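Local coordinates for protein methyltransferase (Streptococcus mutans, PDB 3LDF) that binds S-adenosyl-L-homocysteine and is probably an S-adenosyl-L-methionine-dependent methyltransferase that acts on RNA, at residues A[291-296]-A[308-313]; A[329-334]-A[377-382]. One frame throughout, in Å; residues are numbered along the deposited sequence. Where two conformers were deposited one is given.

Both contacts lie in the Rossmann-like methyltransferase domain and both are largely buried. Contact 1 joins the loop after strand 286-291 to helix 306-319. It is small, made of apolar side chains, and has no hydrogen bond between its segments. Contact 2 joins strand 325-331 to the antiparallel strand 379-384. It buries more surface and is held by backbone hydrogen bonds, with a partly solvent-accessible end at Asn332, Ala334 and Tyr377. Strands 286-291 and 325-331 are neighbours in one sheet, so the contacts meet at Ser330, which reaches both segments of contact 1.

Contact 1: A[291-296]-A[308-313]; sequences IDPPSF and KDYHKL. With SAH (S-adenosyl-L-homocysteine), chain B.
Ile291 turns CG2 anti to its backbone N, with CG1 beside that N at chi1 -47°. This sets CG2 against both Tyr310 and Leu313 of the helix. Leu313 has CG anti to its own carbonyl carbon (chi1 -53°), and its CD1 meets Ile291 CG2 at 3.8 Å. The same CD1 lies over the centre of the Tyr310 ring, 4.2 Å above the plane. It also touches Pro293 CG at 4.0 Å. One methyl thus fills the corner between isoleucine, proline and ring. The Pro293 side chain crosses that of Tyr310 at about a right angle, with CD 3.6 Å from CE1. Ile291 CG2 approaches the phenol end of the same ring, 3.6 Å from Tyr310 OH. The hydroxyl has its polar partner in Ser330 O, so its buried end is satisfied by the next strand.

Asp292 points away from the helix and serves the ligand. Its OD2 takes a 2.7 Å hydrogen bond from the amino N of S-adenosyl-L-homocysteine and also one from Gln199. Ser330 OG bonds to OD1, so both carboxylate oxygens are held. Pro294 packs by CD against the ribose, 3.8 Å from the ligand O4'. The Asp-Pro-Pro-Ser-Phe sequence lies in the loop after the fourth strand, where Rossmann-like methyltransferases carry their motif IV. It is consistent with the Asp-Pro-Pro form of that motif.

Toward helix 338-349, His311 N bonds to Gln344 and the Tyr310 ring meets Phe341 edge-to-face. Leu313 also packs on Phe304 of strand 303-305 and on helix 272-281, where Val272 binds the ligand. Helix 306-319 is therefore packed between helices 272-281 and 338-349, against the end of strand 286-291.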
# COMPACT_ATOMS: atom_id res chain seq x y z
N ILE A 291 -9.22 -11.72 4.11
CA ILE A 291 -9.99 -10.54 4.45
C ILE A 291 -9.10 -9.26 4.26
O ILE A 291 -8.04 -9.09 4.94
CB ILE A 291 -10.50 -10.59 5.91
CG1 ILE A 291 -11.14 -11.97 6.25
CG2 ILE A 291 -11.49 -9.43 6.12
CD1 ILE A 291 -11.76 -12.05 7.63
N ASP A 292 -9.53 -8.34 3.41
CA ASP A 292 -8.65 -7.17 3.13
C ASP A 292 -9.49 -5.97 2.76
O ASP A 292 -9.53 -5.59 1.61
CB ASP A 292 -7.64 -7.52 2.04
CG ASP A 292 -6.59 -6.44 1.85
OD1 ASP A 292 -6.15 -5.82 2.85
OD2 ASP A 292 -6.19 -6.22 0.68
N PRO A 293 -10.14 -5.34 3.74
CA PRO A 293 -11.04 -4.26 3.37
C PRO A 293 -10.28 -2.94 3.17
O PRO A 293 -9.11 -2.84 3.56
CB PRO A 293 -11.94 -4.15 4.61
CG PRO A 293 -11.04 -4.46 5.78
CD PRO A 293 -10.13 -5.59 5.19
N PRO A 294 -10.95 -1.91 2.58
CA PRO A 294 -10.35 -0.58 2.61
C PRO A 294 -10.41 -0.04 4.06
O PRO A 294 -11.18 -0.58 4.91
CB PRO A 294 -11.30 0.24 1.72
CG PRO A 294 -12.66 -0.39 1.97
CD PRO A 294 -12.38 -1.87 2.23
N SER A 295 -9.66 1.02 4.33
CA SER A 295 -9.52 1.51 5.70
C SER A 295 -10.78 2.24 6.15
O SER A 295 -11.20 2.17 7.32
CB SER A 295 -8.28 2.39 5.83
OG SER A 295 -8.52 3.64 5.22
N PHE A 296 -11.42 2.90 5.19
CA PHE A 296 -12.70 3.57 5.42
C PHE A 296 -13.55 3.39 4.15
O PHE A 296 -13.03 3.61 3.06
CB PHE A 296 -12.47 5.06 5.71
CG PHE A 296 -13.74 5.87 5.87
CD1 PHE A 296 -14.49 5.82 7.05
CD2 PHE A 296 -14.18 6.73 4.84
CE1 PHE A 296 -15.65 6.59 7.20
CE2 PHE A 296 -15.33 7.49 4.98
CZ PHE A 296 -16.07 7.42 6.16
N LYS A 308 -13.00 0.14 14.00
CA LYS A 308 -14.13 -0.23 14.84
C LYS A 308 -14.79 -1.54 14.42
O LYS A 308 -15.34 -2.23 15.29
CB LYS A 308 -15.17 0.90 14.96
CG LYS A 308 -16.17 0.69 16.11
CD LYS A 308 -17.14 1.86 16.36
CE LYS A 308 -18.55 1.62 15.78
NZ LYS A 308 -18.61 1.22 14.33
N ASP A 309 -14.75 -1.85 13.13
CA ASP A 309 -15.64 -2.87 12.58
C ASP A 309 -14.90 -4.14 12.15
O ASP A 309 -15.54 -5.13 11.84
CB ASP A 309 -16.45 -2.31 11.39
CG ASP A 309 -17.29 -1.09 11.77
OD1 ASP A 309 -17.98 -1.13 12.82
OD2 ASP A 309 -17.29 -0.09 11.01
N TYR A 310 -13.58 -4.10 12.16
CA TYR A 310 -12.83 -5.30 11.76
C TYR A 310 -13.21 -6.55 12.58
O TYR A 310 -13.27 -7.67 12.02
CB TYR A 310 -11.32 -5.08 11.80
CG TYR A 310 -10.59 -5.89 10.74
CD1 TYR A 310 -10.01 -5.27 9.65
CD2 TYR A 310 -10.47 -7.27 10.84
CE1 TYR A 310 -9.34 -6.01 8.68
CE2 TYR A 310 -9.81 -8.03 9.87
CZ TYR A 310 -9.27 -7.38 8.80
OH TYR A 310 -8.60 -8.07 7.87
N HIS A 311 -13.47 -6.39 13.87
CA HIS A 311 -13.90 -7.55 14.69
C HIS A 311 -15.10 -8.27 14.07
O HIS A 311 -15.13 -9.50 14.09
CB HIS A 311 -14.24 -7.19 16.15
CG HIS A 311 -15.44 -6.30 16.32
ND1 HIS A 311 -16.70 -6.79 16.63
CD2 HIS A 311 -15.56 -4.96 16.28
CE1 HIS A 311 -17.55 -5.78 16.74
NE2 HIS A 311 -16.88 -4.66 16.54
N LYS A 312 -16.05 -7.50 13.52
CA LYS A 312 -17.21 -8.10 12.83
C LYS A 312 -16.87 -9.10 11.69
O LYS A 312 -17.53 -10.16 11.58
CB LYS A 312 -18.19 -7.03 12.37
CG LYS A 312 -18.66 -6.13 13.53
CD LYS A 312 -19.88 -5.35 13.17
CE LYS A 312 -19.57 -4.10 12.44
NZ LYS A 312 -20.76 -3.15 12.45
N LEU A 313 -15.86 -8.76 10.88
CA LEU A 313 -15.41 -9.61 9.77
C LEU A 313 -14.82 -10.93 10.25
O LEU A 313 -15.07 -12.01 9.65
CB LEU A 313 -14.41 -8.89 8.86
CG LEU A 313 -14.84 -7.51 8.31
CD1 LEU A 313 -13.61 -6.74 7.74
CD2 LEU A 313 -16.04 -7.59 7.27
N SAH B . -8.01 -6.70 -1.22
CA SAH B . -8.00 -5.93 -2.51
CB SAH B . -7.84 -4.40 -2.24
CG SAH B . -9.13 -3.75 -1.60
SD SAH B . -9.57 -2.17 -2.34
C SAH B . -6.95 -6.57 -3.36
O SAH B . -6.41 -7.65 -2.98
OXT SAH B . -6.60 -6.00 -4.43
C5' SAH B . -11.16 -1.92 -1.54
C4' SAH B . -12.35 -2.66 -2.20
O4' SAH B . -13.38 -2.93 -1.24
C3' SAH B . -13.05 -1.87 -3.33
O3' SAH B . -13.01 -2.71 -4.48
C2' SAH B . -14.52 -1.74 -2.94
O2' SAH B . -15.37 -2.10 -4.04
C1' SAH B . -14.67 -2.86 -1.89
N9 SAH B . -15.72 -2.70 -0.83
C8 SAH B . -15.91 -1.63 0.02
N7 SAH B . -16.93 -1.89 0.89
C5 SAH B . -17.39 -3.14 0.60
C6 SAH B . -18.43 -4.04 1.12
N6 SAH B . -19.21 -3.64 2.16
N1 SAH B . -18.57 -5.29 0.55
C2 SAH B . -17.81 -5.70 -0.49
N3 SAH B . -16.83 -4.93 -1.01
C4 SAH B . -16.59 -3.66 -0.53

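Contact 2: A[329-334]-A[377-382]; sequences ASTNAA and YLKVFT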
# COMPACT_ATOMS: atom_id res chain seq x y z
N ALA A 329 -5.80 -12.21 7.55
CA ALA A 329 -6.34 -10.91 7.96
C ALA A 329 -5.36 -9.81 7.62
O ALA A 329 -4.26 -9.70 8.25
CB ALA A 329 -6.65 -10.90 9.49
N SER A 330 -5.69 -9.05 6.59
CA SER A 330 -4.84 -7.99 6.08
C SER A 330 -5.51 -6.62 6.33
O SER A 330 -6.74 -6.56 6.33
CB SER A 330 -4.70 -8.19 4.58
OG SER A 330 -4.01 -7.12 3.97
N THR A 331 -4.71 -5.57 6.57
CA THR A 331 -5.13 -4.14 6.55
C THR A 331 -3.94 -3.32 6.02
O THR A 331 -2.77 -3.69 6.29
CB THR A 331 -5.59 -3.57 7.98
OG1 THR A 331 -5.99 -2.20 7.89
CG2 THR A 331 -4.47 -3.61 9.03
N ASN A 332 -4.27 -2.26 5.26
CA ASN A 332 -3.25 -1.24 4.83
C ASN A 332 -3.47 0.10 5.63
O ASN A 332 -2.91 1.17 5.27
CB ASN A 332 -3.28 -0.98 3.29
CG ASN A 332 -2.29 -1.87 2.46
OD1 ASN A 332 -1.10 -1.96 2.77
ND2 ASN A 332 -2.78 -2.47 1.36
N ALA A 333 -4.25 0.05 6.71
CA ALA A 333 -4.53 1.32 7.46
C ALA A 333 -3.33 1.79 8.27
O ALA A 333 -2.85 1.06 9.13
CB ALA A 333 -5.76 1.17 8.39
N ALA A 334 -2.85 3.00 7.99
CA ALA A 334 -1.76 3.65 8.74
C ALA A 334 -2.13 3.97 10.20
O ALA A 334 -1.26 4.02 11.08
CB ALA A 334 -1.33 4.95 8.01
N TYR A 377 2.86 0.42 7.23
CA TYR A 377 1.40 0.49 7.41
C TYR A 377 0.65 -0.82 7.07
O TYR A 377 -0.49 -0.97 7.45
CB TYR A 377 0.80 1.71 6.67
CG TYR A 377 1.09 1.68 5.16
CD1 TYR A 377 0.36 0.83 4.29
CD2 TYR A 377 2.11 2.48 4.60
CE1 TYR A 377 0.62 0.79 2.90
CE2 TYR A 377 2.38 2.43 3.21
CZ TYR A 377 1.64 1.56 2.37
OH TYR A 377 1.90 1.53 0.99
N LEU A 378 1.32 -1.76 6.38
CA LEU A 378 0.70 -3.00 5.96
C LEU A 378 0.82 -3.97 7.12
O LEU A 378 1.89 -4.12 7.64
CB LEU A 378 1.39 -3.59 4.70
CG LEU A 378 0.88 -4.98 4.30
CD1 LEU A 378 -0.60 -4.95 3.91
CD2 LEU A 378 1.70 -5.45 3.06
N LYS A 379 -0.28 -4.63 7.52
CA LYS A 379 -0.24 -5.73 8.51
C LYS A 379 -1.04 -6.90 7.94
O LYS A 379 -2.21 -6.73 7.57
CB LYS A 379 -0.84 -5.31 9.85
CG LYS A 379 -0.21 -4.10 10.52
CD LYS A 379 -1.01 -2.85 10.20
CE LYS A 379 -0.28 -1.55 10.61
NZ LYS A 379 -0.96 -0.30 10.13
N VAL A 380 -0.43 -8.06 7.85
CA VAL A 380 -1.11 -9.25 7.40
C VAL A 380 -0.86 -10.41 8.40
O VAL A 380 0.23 -10.97 8.46
CB VAL A 380 -0.68 -9.68 5.96
CG1 VAL A 380 -1.48 -10.92 5.46
CG2 VAL A 380 -0.83 -8.46 4.88
N PHE A 381 -1.89 -10.76 9.17
CA PHE A 381 -1.84 -11.95 10.04
C PHE A 381 -2.39 -13.26 9.36
O PHE A 381 -3.47 -13.26 8.72
CB PHE A 381 -2.61 -11.67 11.34
CG PHE A 381 -1.87 -10.80 12.36
CD1 PHE A 381 -0.73 -11.28 13.00
CD2 PHE A 381 -2.34 -9.52 12.70
CE1 PHE A 381 -0.08 -10.50 13.98
CE2 PHE A 381 -1.72 -8.76 13.66
CZ PHE A 381 -0.58 -9.26 14.30
N THR A 382 -1.65 -14.36 9.47
CA THR A 382 -2.16 -15.69 9.05
C THR A 382 -2.46 -16.39 10.36
O THR A 382 -1.57 -16.47 11.21
CB THR A 382 -1.13 -16.54 8.26
OG1 THR A 382 -0.74 -15.84 7.08
CG2 THR A 382 -1.72 -17.97 7.83
O HOH W 1 0.92 2.16 10.43
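Four backbone hydrogen bonds tie Ala329 and Thr331 to Phe381 and Lys379. Each of the two is a hydrogen-bonded antiparallel pair. The bond from Lys379 N to Thr331 O is nearly straight, at 2.9 Å and 174°. Ser330 and Val380 form the non-hydrogen-bonded pair between them. Val380 CA and Ser330 CA add CA-H...O contacts to Ala329 O and Lys379 O.

Side-chain packing runs along both faces. Thr331 and Lys379 lie side by side, with CG2 3.7 Å from CD. On the other face, the Val380 CG2 methyl lies beside the Ser330 hydroxyl, 3.6 Å from OG, which is hydrogen-bonded to Asp292. Beyond the strands, Tyr377 CB packs on Ala334 CA.

The polar side-chain bonds gather where strand 325-331 ends. Thr331 has OG1 anti to its backbone N (chi1 -180°) and accepts from Ala333 N at 3.1 Å, an ST turn. Lys379 bends at chi2 and brings NZ to Tyr377 O at 2.8 Å. A water links NZ to Ala334 O, and Met336 O also accepts from NZ.

Strand 325-331 lies between strands 286-291 and 379-384, and strand 355-360 flanks the latter. Helix 338-349 covers Thr331 and Phe381, while Ala329 packs on Tyr310 of helix 306-319.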